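Local coordinates for protein cellulose 1,4-beta-cellobiosidase (Thermobifida fusca, PDB 4JJJ) that probably hydrolyses cellulose, releasing cellobiose, with this chain holding the family 48 glycoside hydrolase (catalytic) portion of a larger protein that also carries a carbohydrate-binding module, at residues L7-K12 with W621-I626; S18-E23 with D537-A542; Y56-A61 with I626-A631. The protein carries 1 engineered substitution. One frame throughout, in Å; residues are numbered along the deposited sequence. Where two conformers were deposited one is given.

Contact 1. Residues L7-K12 with W621-I626. With ZN (zinc ion), chain P; BGC (beta-D-glucopyranose), chain B; BGC (beta-D-glucopyranose), chain C; GLC (alpha-D-glucopyranose), chain D.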
loop_
_atom_site.group_PDB
_atom_site.type_symbol
_atom_site.label_atom_id
_atom_site.label_comp_id
_atom_site.label_asym_id
_atom_site.label_seq_id
_atom_site.Cartn_x
_atom_site.Cartn_y
_atom_site.Cartn_z
ATOM N N LEU A 7 4.182 10.598 23.769
ATOM C CA LEU A 7 2.893 10.437 24.451
ATOM C C LEU A 7 1.983 11.637 24.073
ATOM O O LEU A 7 0.797 11.425 23.981
ATOM C CB LEU A 7 3.114 10.314 25.977
ATOM C CG LEU A 7 3.591 8.982 26.462
ATOM C CD1 LEU A 7 4.199 9.191 27.896
ATOM C CD2 LEU A 7 2.469 7.886 26.294
ATOM N N GLU A 8 2.529 12.801 23.879
ATOM C CA GLU A 8 1.729 13.987 23.509
ATOM C C GLU A 8 1.053 13.764 22.152
ATOM O O GLU A 8 -0.128 14.040 21.976
ATOM C CB GLU A 8 2.573 15.229 23.511
ATOM C CG GLU A 8 1.887 16.417 22.926
ATOM C CD GLU A 8 2.724 17.618 22.981
ATOM O OE1 GLU A 8 3.922 17.643 22.486
ATOM O OE2 GLU A 8 2.026 18.638 23.452
ATOM N N GLN A 9 1.864 13.355 21.188
ATOM C CA GLN A 9 1.344 13.066 19.844
ATOM C C GLN A 9 0.331 11.929 19.865
ATOM O O GLN A 9 -0.739 12.015 19.231
ATOM C CB GLN A 9 2.569 12.760 18.944
ATOM C CG GLN A 9 2.243 12.444 17.488
ATOM C CD GLN A 9 1.708 13.585 16.664
ATOM O OE1 GLN A 9 1.480 14.727 17.126
ATOM N NE2 GLN A 9 1.488 13.290 15.380
ATOM N N TYR A 10 0.633 10.797 20.561
ATOM C CA TYR A 10 -0.266 9.707 20.765
ATOM C C TYR A 10 -1.610 10.232 21.268
ATOM O O TYR A 10 -2.679 9.858 20.792
ATOM C CB TYR A 10 0.367 8.699 21.710
ATOM C CG TYR A 10 -0.509 7.537 22.058
ATOM C CD1 TYR A 10 -1.404 7.640 23.115
ATOM C CD2 TYR A 10 -0.540 6.361 21.303
ATOM C CE1 TYR A 10 -2.267 6.605 23.426
ATOM C CE2 TYR A 10 -1.386 5.355 21.583
ATOM C CZ TYR A 10 -2.283 5.405 22.650
ATOM O OH TYR A 10 -3.110 4.341 22.953
ATOM N N GLU A 11 -1.573 11.055 22.341
ATOM C CA GLU A 11 -2.798 11.589 22.926
ATOM C C GLU A 11 -3.623 12.386 21.971
ATOM O O GLU A 11 -4.825 12.242 21.917
ATOM C CB GLU A 11 -2.457 12.376 24.223
ATOM C CG GLU A 11 -3.674 12.654 25.123
ATOM C CD GLU A 11 -4.580 13.774 24.624
ATOM O OE1 GLU A 11 -4.191 14.679 23.854
ATOM O OE2 GLU A 11 -5.759 13.721 25.054
ATOM N N LYS A 12 -2.988 13.184 21.164
ATOM C CA LYS A 12 -3.706 13.911 20.095
ATOM C C LYS A 12 -4.441 13.009 19.091
ATOM O O LYS A 12 -5.543 13.204 18.733
ATOM C CB LYS A 12 -2.739 14.842 19.356
ATOM C CG LYS A 12 -2.263 16.092 20.111
ATOM C CD LYS A 12 -1.119 16.803 19.404
ATOM C CE LYS A 12 -0.531 18.001 20.087
ATOM N NZ LYS A 12 0.524 18.633 19.307
ATOM N N TRP A 621 -1.605 8.014 8.865
ATOM C CA TRP A 621 -0.349 7.293 8.761
ATOM C C TRP A 621 0.774 8.245 9.084
ATOM O O TRP A 621 1.723 7.855 9.712
ATOM C CB TRP A 621 -0.205 6.630 7.435
ATOM C CG TRP A 621 0.171 7.465 6.205
ATOM C CD1 TRP A 621 -0.644 7.864 5.220
ATOM C CD2 TRP A 621 1.489 8.007 5.841
ATOM N NE1 TRP A 621 0.034 8.550 4.275
ATOM C CE2 TRP A 621 1.357 8.625 4.605
ATOM C CE3 TRP A 621 2.771 7.897 6.404
ATOM C CZ2 TRP A 621 2.409 9.184 3.933
ATOM C CZ3 TRP A 621 3.811 8.431 5.753
ATOM C CH2 TRP A 621 3.643 9.096 4.507
ATOM N N ALA A 622 0.726 9.474 8.645
ATOM C CA ALA A 622 1.822 10.425 8.824
ATOM C C ALA A 622 1.933 10.793 10.306
ATOM O O ALA A 622 3.016 10.991 10.847
ATOM C CB ALA A 622 1.623 11.667 7.954
ATOM N N GLN A 623 0.765 11.047 10.935
ATOM C CA GLN A 623 0.775 11.412 12.345
ATOM C C GLN A 623 1.309 10.277 13.185
ATOM O O GLN A 623 2.031 10.511 14.162
ATOM C CB GLN A 623 -0.619 11.865 12.794
ATOM C CG GLN A 623 -1.160 13.088 12.008
ATOM C CD GLN A 623 -0.211 14.284 12.129
ATOM O OE1 GLN A 623 0.143 14.704 13.248
ATOM N NE2 GLN A 623 0.224 14.831 11.035
ATOM N N VAL A 624 0.966 9.033 12.848
ATOM C CA VAL A 624 1.562 7.856 13.531
ATOM C C VAL A 624 3.038 7.792 13.232
ATOM O O VAL A 624 3.873 7.598 14.105
ATOM C CB VAL A 624 0.812 6.575 13.138
ATOM C CG1 VAL A 624 1.561 5.396 13.685
ATOM C CG2 VAL A 624 -0.633 6.573 13.603
ATOM N N GLU A 625 3.448 8.025 11.982
ATOM C CA GLU A 625 4.852 7.957 11.588
ATOM C C GLU A 625 5.657 8.847 12.501
ATOM O O GLU A 625 6.676 8.486 13.084
ATOM C CB GLU A 625 5.018 8.352 10.094
ATOM C CG GLU A 625 6.319 7.902 9.541
ATOM C CD GLU A 625 6.220 6.571 8.830
ATOM O OE1 GLU A 625 6.761 5.588 9.310
ATOM O OE2 GLU A 625 5.544 6.435 7.779
ATOM N N ILE A 626 5.131 10.066 12.726
ATOM C CA ILE A 626 5.767 11.011 13.631
ATOM C C ILE A 626 5.883 10.443 15.086
ATOM O O ILE A 626 6.942 10.551 15.717
ATOM C CB ILE A 626 5.059 12.401 13.623
ATOM C CG1 ILE A 626 5.125 13.039 12.238
ATOM C CG2 ILE A 626 5.671 13.289 14.656
ATOM C CD1 ILE A 626 4.087 14.180 12.119
HETATM ZN ZN ZN P . -7.059 15.137 24.988
HETATM C C2 BGC B . -0.828 8.358 0.494
HETATM C C3 BGC B . -0.649 6.907 0.933
HETATM C C4 BGC B . -0.046 6.062 -0.227
HETATM C C5 BGC B . 1.178 6.754 -0.878
HETATM C C6 BGC B . 1.621 6.000 -2.110
HETATM C C1 BGC B . 0.449 8.935 -0.086
HETATM O O2 BGC B . -1.190 9.155 1.614
HETATM O O3 BGC B . -1.946 6.419 1.354
HETATM O O4 BGC B . 0.310 4.767 0.296
HETATM O O5 BGC B . 0.808 8.100 -1.204
HETATM O O6 BGC B . 0.569 5.898 -3.050
HETATM C C2 BGC C . 2.578 12.211 -2.697
HETATM C C3 BGC C . 1.503 11.171 -2.404
HETATM C C4 BGC C . 1.330 10.981 -0.882
HETATM C C5 BGC C . 1.243 12.282 -0.061
HETATM C C6 BGC C . 1.413 12.063 1.444
HETATM C C1 BGC C . 2.366 13.461 -1.876
HETATM O O1 BGC C . 3.489 14.353 -2.177
HETATM O O2 BGC C . 2.464 12.457 -4.138
HETATM O O3 BGC C . 1.822 9.919 -3.020
HETATM O O4 BGC C . 0.163 10.217 -0.569
HETATM O O5 BGC C . 2.280 13.179 -0.458
HETATM O O6 BGC C . 2.691 11.593 1.790
HETATM C C1 GLC D . 2.053 13.723 -1.661
HETATM C C2 GLC D . 2.240 12.587 -2.583
HETATM C C3 GLC D . 1.189 11.481 -2.303
HETATM C C4 GLC D . 1.246 11.042 -0.835
HETATM C C5 GLC D . 1.140 12.317 0.006
HETATM C C6 GLC D . 1.281 12.130 1.489
HETATM O O1 GLC D . 0.793 14.159 -1.987
HETATM O O2 GLC D . 1.940 13.049 -3.973
HETATM O O3 GLC D . 1.328 10.393 -3.201
HETATM O O4 GLC D . 0.098 10.222 -0.530
HETATM O O5 GLC D . 2.183 13.229 -0.345
HETATM O O6 GLC D . 2.556 11.660 1.753
#
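Q9 meets Q623 through a single amide nitrogen that spends both of its N-H groups on the same residue. Q9 NE2 donates to the backbone oxygen Q623 O over 3.1 Å, almost straight at 175°, and to the side-chain oxygen Q623 OE1 over 2.9 Å, somewhat more bent. Both acceptors lie close to the amide plane of Q9, whereas the nitrogen stands well above the carbonyl plane of Q623 OE1, and the two amide planes are turned 56° apart. With CG opposite the backbone N (chi1 -179°) and the chain bent at chi2, the amide of Q9 is brought to Q623. I626 CB lies 4.1 Å from Q9 NE2 and brings hydrocarbon beside the polar grip. All three residues are buried, and the closest CA atoms, those of Q9 and Q623, stand 7.7 Å apart.

The outer side of helix 2-14 faces solvent. There the exposed E11 binds a zinc ion through OE2 at 1.9 Å, with D15 as a second ligand, and E8 forms a salt bridge with R536. W621, buried at the start of the other segment, takes no part in the glutamine contact and belongs to a glycan pocket: its NE1 donates to O2 of the chain B glucose at 3.0 Å, with that oxygen in the plane of the indole.

The orientation of each glutamine amide follows from its bonds. Q623 OE1 accepts from Q9 while Q623 NE2 donates to I541 O, so a chain of hydrogen bonds runs from Q9 through Q623 to a neighbouring loop, joining it to the first and last helices of the catalytic domain, and in this buried setting the amide nitrogen of Q9 has both its protons satisfied by neutral oxygens.

Contact 2. Residues S18-E23 with D537-A542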
loop_
_atom_site.group_PDB
_atom_site.type_symbol
_atom_site.label_atom_id
_atom_site.label_comp_id
_atom_site.label_asym_id
_atom_site.label_seq_id
_atom_site.Cartn_x
_atom_site.Cartn_y
_atom_site.Cartn_z
ATOM N N SER A 18 -10.002 15.342 18.199
ATOM C CA SER A 18 -9.149 15.523 17.060
ATOM C C SER A 18 -9.774 14.980 15.760
ATOM O O SER A 18 -9.385 15.431 14.655
ATOM C CB SER A 18 -7.802 14.821 17.255
ATOM O OG SER A 18 -7.093 15.384 18.351
ATOM N N GLY A 19 -10.589 13.963 15.840
ATOM C CA GLY A 19 -11.275 13.449 14.683
ATOM C C GLY A 19 -10.518 12.461 13.806
ATOM O O GLY A 19 -10.910 12.317 12.658
ATOM N N TYR A 20 -9.544 11.731 14.348
ATOM C CA TYR A 20 -8.807 10.726 13.532
ATOM C C TYR A 20 -9.609 9.427 13.251
ATOM O O TYR A 20 -9.192 8.654 12.382
ATOM C CB TYR A 20 -7.464 10.403 14.164
ATOM C CG TYR A 20 -6.419 11.466 14.034
ATOM C CD1 TYR A 20 -5.682 11.602 12.868
ATOM C CD2 TYR A 20 -6.173 12.388 15.055
ATOM C CE1 TYR A 20 -4.761 12.583 12.702
ATOM C CE2 TYR A 20 -5.202 13.346 14.948
ATOM C CZ TYR A 20 -4.487 13.474 13.791
ATOM O OH TYR A 20 -3.565 14.444 13.699
ATOM N N PHE A 21 -10.595 9.105 14.076
ATOM C CA PHE A 21 -11.261 7.842 14.046
ATOM C C PHE A 21 -12.787 7.964 14.061
ATOM O O PHE A 21 -13.328 8.997 14.506
ATOM C CB PHE A 21 -10.955 6.965 15.221
ATOM C CG PHE A 21 -9.514 6.591 15.486
ATOM C CD1 PHE A 21 -9.003 5.339 15.147
ATOM C CD2 PHE A 21 -8.697 7.437 16.277
ATOM C CE1 PHE A 21 -7.737 4.941 15.467
ATOM C CE2 PHE A 21 -7.426 7.016 16.586
ATOM C CZ PHE A 21 -6.870 5.796 16.186
ATOM N N ARG A 22 -13.461 6.914 13.612
ATOM C CA ARG A 22 -14.894 6.709 13.924
ATOM C C ARG A 22 -15.009 5.491 14.812
ATOM O O ARG A 22 -14.383 4.456 14.551
ATOM C CB ARG A 22 -15.700 6.551 12.654
ATOM C CG ARG A 22 -17.168 6.284 12.943
ATOM C CD ARG A 22 -17.987 6.457 11.648
ATOM N NE ARG A 22 -19.418 6.214 11.872
ATOM C CZ ARG A 22 -20.370 6.735 11.107
ATOM N NH1 ARG A 22 -20.037 7.545 10.136
ATOM N NH2 ARG A 22 -21.673 6.459 11.322
ATOM N N GLU A 23 -15.850 5.585 15.868
ATOM C CA GLU A 23 -16.036 4.520 16.796
ATOM C C GLU A 23 -17.307 3.794 16.401
ATOM O O GLU A 23 -18.345 4.416 16.105
ATOM C CB GLU A 23 -16.245 5.097 18.207
ATOM C CG GLU A 23 -16.227 3.960 19.205
ATOM C CD GLU A 23 -16.221 4.430 20.638
ATOM O OE1 GLU A 23 -15.385 5.297 21.001
ATOM O OE2 GLU A 23 -17.021 3.835 21.395
ATOM N N ASP A 537 0.635 21.473 16.173
ATOM C CA ASP A 537 -0.627 22.156 16.290
ATOM C C ASP A 537 -1.546 21.388 17.238
ATOM O O ASP A 537 -1.100 20.454 17.962
ATOM C CB ASP A 537 -1.166 22.393 14.897
ATOM C CG ASP A 537 -1.614 21.108 14.206
ATOM O OD1 ASP A 537 -1.987 20.110 14.864
ATOM O OD2 ASP A 537 -1.724 21.191 12.955
ATOM N N SER A 538 -2.778 21.824 17.366
ATOM C CA SER A 538 -3.615 21.281 18.430
ATOM C C SER A 538 -3.895 19.774 18.265
ATOM O O SER A 538 -4.010 19.066 19.225
ATOM C CB SER A 538 -4.925 22.088 18.530
ATOM O OG SER A 538 -5.701 22.040 17.299
ATOM N N ILE A 539 -3.938 19.289 17.035
ATOM C CA ILE A 539 -4.287 17.895 16.784
ATOM C C ILE A 539 -3.165 17.025 16.250
ATOM O O ILE A 539 -3.407 15.861 15.977
ATOM C CB ILE A 539 -5.511 17.785 15.900
ATOM C CG1 ILE A 539 -5.257 18.255 14.497
ATOM C CG2 ILE A 539 -6.688 18.547 16.557
ATOM C CD1 ILE A 539 -6.375 17.885 13.529
ATOM N N GLY A 540 -1.980 17.626 16.034
ATOM C CA GLY A 540 -0.846 16.824 15.582
ATOM C C GLY A 540 0.303 17.641 15.281
ATOM O O GLY A 540 0.626 18.572 16.039
ATOM N N ILE A 541 0.979 17.366 14.185
ATOM C CA ILE A 541 2.103 18.144 13.627
ATOM C C ILE A 541 1.812 18.280 12.119
ATOM O O ILE A 541 1.559 17.275 11.476
ATOM C CB ILE A 541 3.417 17.414 13.919
ATOM C CG1 ILE A 541 3.870 17.661 15.328
ATOM C CG2 ILE A 541 4.493 17.765 12.961
ATOM C CD1 ILE A 541 4.895 16.671 15.897
ATOM N N ALA A 542 1.917 19.486 11.571
ATOM C CA ALA A 542 1.521 19.708 10.185
ATOM C C ALA A 542 2.219 20.851 9.638
ATOM O O ALA A 542 2.646 21.757 10.360
ATOM C CB ALA A 542 0.039 19.909 10.097
HETATM O O HOH W 1 -6.539 17.571 20.002
#
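S18 and Y20 reach out from the turn after the first helix to a short loop, 537-542. That loop begins at D537, whose OD1 accepts weak, bent bonds from I539 N and G540 N in the manner of an Asx turn, while D537 N also donates to G540 O at 2.9 Å, joining the two ends of the turn region. K12 NZ binds D537 O, and D537 OD2 is hydrogen-bonded to H618 NE2.

S538 contributes its carbonyl: a water donates to S538 O and, at 2.8 Å, to S18 OG. The serine hydroxyl therefore accepts from this water while also bonding K12 O, its main polar partner.

I539 supplies most of the packing from this segment. Its CG1 stands between the backbone N and the carbonyl carbon (chi1 68°), an arrangement that turns CG2 onto the serine, 3.7 Å from S18 OG. The carbonyl of the same residue takes the tyrosine: Y20 OH donates to I539 O at 2.7 Å. This oxygen sits at the edge of the ring and in its plane, but the hydroxyl approaches from 42° above the carbonyl plane.

G540 offers only its CA, 4.1 Å from Y20 OH, and lets the hydroxyl come close to the backbone. I541 points its CB away from 18-23, and its side chain packs on I626 and F630 of helix 620-637; A542 makes a backbone hydrogen bond with H535.

An Asx turn at D537 thus shapes the loop after helix 519-533, and a tyrosine hydroxyl and a bridging water join it to the approach to the hairpin of strands 21-24 and 27-30, within the (alpha/alpha)6 domain of a family 48 glycoside hydrolase.

Contact 3. Residues Y56-A61 with I626-A631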
loop_
_atom_site.group_PDB
_atom_site.type_symbol
_atom_site.label_atom_id
_atom_site.label_comp_id
_atom_site.label_asym_id
_atom_site.label_seq_id
_atom_site.Cartn_x
_atom_site.Cartn_y
_atom_site.Cartn_z
ATOM N N TYR A 56 -2.167 2.003 12.758
ATOM C CA TYR A 56 -2.890 1.983 14.028
ATOM C C TYR A 56 -2.264 0.928 14.920
ATOM O O TYR A 56 -1.943 1.172 16.084
ATOM C CB TYR A 56 -4.352 1.738 13.763
ATOM C CG TYR A 56 -5.313 1.666 14.941
ATOM C CD1 TYR A 56 -5.006 2.148 16.215
ATOM C CD2 TYR A 56 -6.574 1.045 14.736
ATOM C CE1 TYR A 56 -5.953 2.025 17.267
ATOM C CE2 TYR A 56 -7.501 0.908 15.762
ATOM C CZ TYR A 56 -7.111 1.370 16.998
ATOM O OH TYR A 56 -8.037 1.120 18.054
ATOM N N LEU A 57 -1.956 -0.218 14.353
ATOM C CA LEU A 57 -1.220 -1.288 15.092
ATOM C C LEU A 57 0.076 -0.701 15.580
ATOM O O LEU A 57 0.495 -0.892 16.750
ATOM C CB LEU A 57 -0.965 -2.489 14.266
ATOM C CG LEU A 57 -2.188 -3.224 13.780
ATOM C CD1 LEU A 57 -1.774 -4.353 12.862
ATOM C CD2 LEU A 57 -3.040 -3.789 14.956
ATOM N N TRP A 58 0.852 -0.055 14.670
ATOM C CA TRP A 58 2.162 0.451 15.009
ATOM C C TRP A 58 2.109 1.414 16.199
ATOM O O TRP A 58 2.939 1.366 17.154
ATOM C CB TRP A 58 2.838 1.131 13.824
ATOM C CG TRP A 58 4.295 1.145 13.786
ATOM C CD1 TRP A 58 5.232 0.794 14.746
ATOM C CD2 TRP A 58 5.058 1.491 12.604
ATOM N NE1 TRP A 58 6.500 0.915 14.237
ATOM C CE2 TRP A 58 6.424 1.367 12.925
ATOM C CE3 TRP A 58 4.671 1.946 11.321
ATOM C CZ2 TRP A 58 7.452 1.640 12.005
ATOM C CZ3 TRP A 58 5.703 2.218 10.378
ATOM C CH2 TRP A 58 7.070 2.036 10.721
ATOM N N LEU A 59 1.084 2.318 16.206
ATOM C CA LEU A 59 0.964 3.272 17.263
ATOM C C LEU A 59 0.687 2.587 18.595
ATOM O O LEU A 59 1.306 2.958 19.613
ATOM C CB LEU A 59 -0.211 4.168 16.943
ATOM C CG LEU A 59 -0.480 5.360 17.902
ATOM C CD1 LEU A 59 0.557 6.443 17.733
ATOM C CD2 LEU A 59 -1.870 5.900 17.679
ATOM N N GLU A 60 -0.220 1.622 18.591
ATOM C CA GLU A 60 -0.503 0.915 19.835
ATOM C C GLU A 60 0.593 0.005 20.284
ATOM O O GLU A 60 0.716 -0.215 21.491
ATOM C CB GLU A 60 -1.880 0.188 19.726
ATOM C CG GLU A 60 -3.067 1.108 19.462
ATOM C CD GLU A 60 -3.413 2.104 20.507
ATOM O OE1 GLU A 60 -2.539 2.444 21.377
ATOM O OE2 GLU A 60 -4.553 2.604 20.397
ATOM N N ALA A 61 1.431 -0.461 19.348
ATOM C CA ALA A 61 2.546 -1.307 19.807
ATOM C C ALA A 61 3.544 -0.450 20.564
ATOM O O ALA A 61 4.116 -0.840 21.616
ATOM C CB ALA A 61 3.193 -2.023 18.595
ATOM N N ILE A 626 5.131 10.066 12.726
ATOM C CA ILE A 626 5.767 11.011 13.631
ATOM C C ILE A 626 5.883 10.443 15.086
ATOM O O ILE A 626 6.942 10.551 15.717
ATOM C CB ILE A 626 5.059 12.401 13.623
ATOM C CG1 ILE A 626 5.125 13.039 12.238
ATOM C CG2 ILE A 626 5.671 13.289 14.656
ATOM C CD1 ILE A 626 4.087 14.180 12.119
ATOM N N ALA A 627 4.749 10.031 15.624
ATOM C CA ALA A 627 4.750 9.426 16.961
ATOM C C ALA A 627 5.816 8.352 17.048
ATOM O O ALA A 627 6.518 8.285 18.017
ATOM C CB ALA A 627 3.412 8.830 17.293
ATOM N N THR A 628 5.873 7.458 16.067
ATOM C CA THR A 628 6.849 6.327 16.090
ATOM C C THR A 628 8.279 6.873 15.997
ATOM O O THR A 628 9.174 6.236 16.582
ATOM C CB THR A 628 6.577 5.280 15.042
ATOM O OG1 THR A 628 6.911 5.748 13.688
ATOM C CG2 THR A 628 5.176 4.766 15.183
ATOM N N ALA A 629 8.533 7.986 15.347
ATOM C CA ALA A 629 9.877 8.551 15.233
ATOM C C ALA A 629 10.333 9.051 16.616
ATOM O O ALA A 629 11.452 8.858 17.013
ATOM C CB ALA A 629 9.931 9.673 14.163
ATOM N N PHE A 630 9.431 9.716 17.303
ATOM C CA PHE A 630 9.730 10.149 18.678
ATOM C C PHE A 630 9.990 8.987 19.605
ATOM O O PHE A 630 10.992 9.003 20.364
ATOM C CB PHE A 630 8.608 11.008 19.246
ATOM C CG PHE A 630 8.345 12.293 18.483
ATOM C CD1 PHE A 630 9.352 13.000 17.758
ATOM C CD2 PHE A 630 7.102 12.890 18.617
ATOM C CE1 PHE A 630 9.055 14.224 17.122
ATOM C CE2 PHE A 630 6.793 14.096 17.960
ATOM C CZ PHE A 630 7.755 14.792 17.287
ATOM N N ALA A 631 9.095 8.013 19.530
ATOM C CA ALA A 631 9.303 6.788 20.342
ATOM C C ALA A 631 10.584 6.056 19.998
ATOM O O ALA A 631 11.257 5.544 20.892
ATOM C CB ALA A 631 8.136 5.898 20.288
#
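Helices 50-67 and 620-637 run in roughly the same direction here, nearest at L59 and T628, whose CA atoms lie 6.7 Å apart. Over that gap two pairs of side chains meet, both apolar in character. T628 sets its methyl on the indole of W58: CG2 is 3.9 Å from the centroid of the five-membered ring and only 8° off the ring normal, a CH-pi contact over the face. The nearest ring atoms are W58 CG and CD1, each 4.0 Å from T628 CG2. Rotation about chi1 (72°) divides the two branches of the threonine between different tasks, with the methyl facing the tryptophan and OG1 taken up by E625 O and K507 NZ. The hydroxyl is thus held within its own helix and by a lysine of helix 499-516.

The pair belongs to the (alpha/alpha)6 barrel of family 48 enzymes; here T628 and A627 face the larger W58 and L59. W58 lies about 9 Å, side chain to side chain, from E51, the predicted proton donor, and as far from N224, an engineered residue at the predicted nucleophile position.

One residue along from W58, with CG opposite the backbone N (chi1 -176°), L59 places CD1 3.7 Å from A627 CB. Y10 of helix 2-14 also packs on L59, and Q9 on A627. V232 of helix 223-242 touches the indole of W58, as does K507 of helix 499-516.

Overall arrangement
From the N terminus, helix 2-14 comes first and is joined to the last helix, 620-637, by contact 1, which closes a loop of more than 600 residues. Contact 2 nests inside that loop, tying 18-23, just after the first helix, to the late loop 537-542 and closing just over 510 residues. Contact 3 starts further along, at helix 50-67, and ends on helix 620-637 again, closing about 565; it shares I626 with contact 1 and crosses both of the others in chain order. K12 bonds link contacts 1 and 2, and the Y10 hydroxyl with E60 links contacts 1 and 3. All three lie on the same side of the chain's centre.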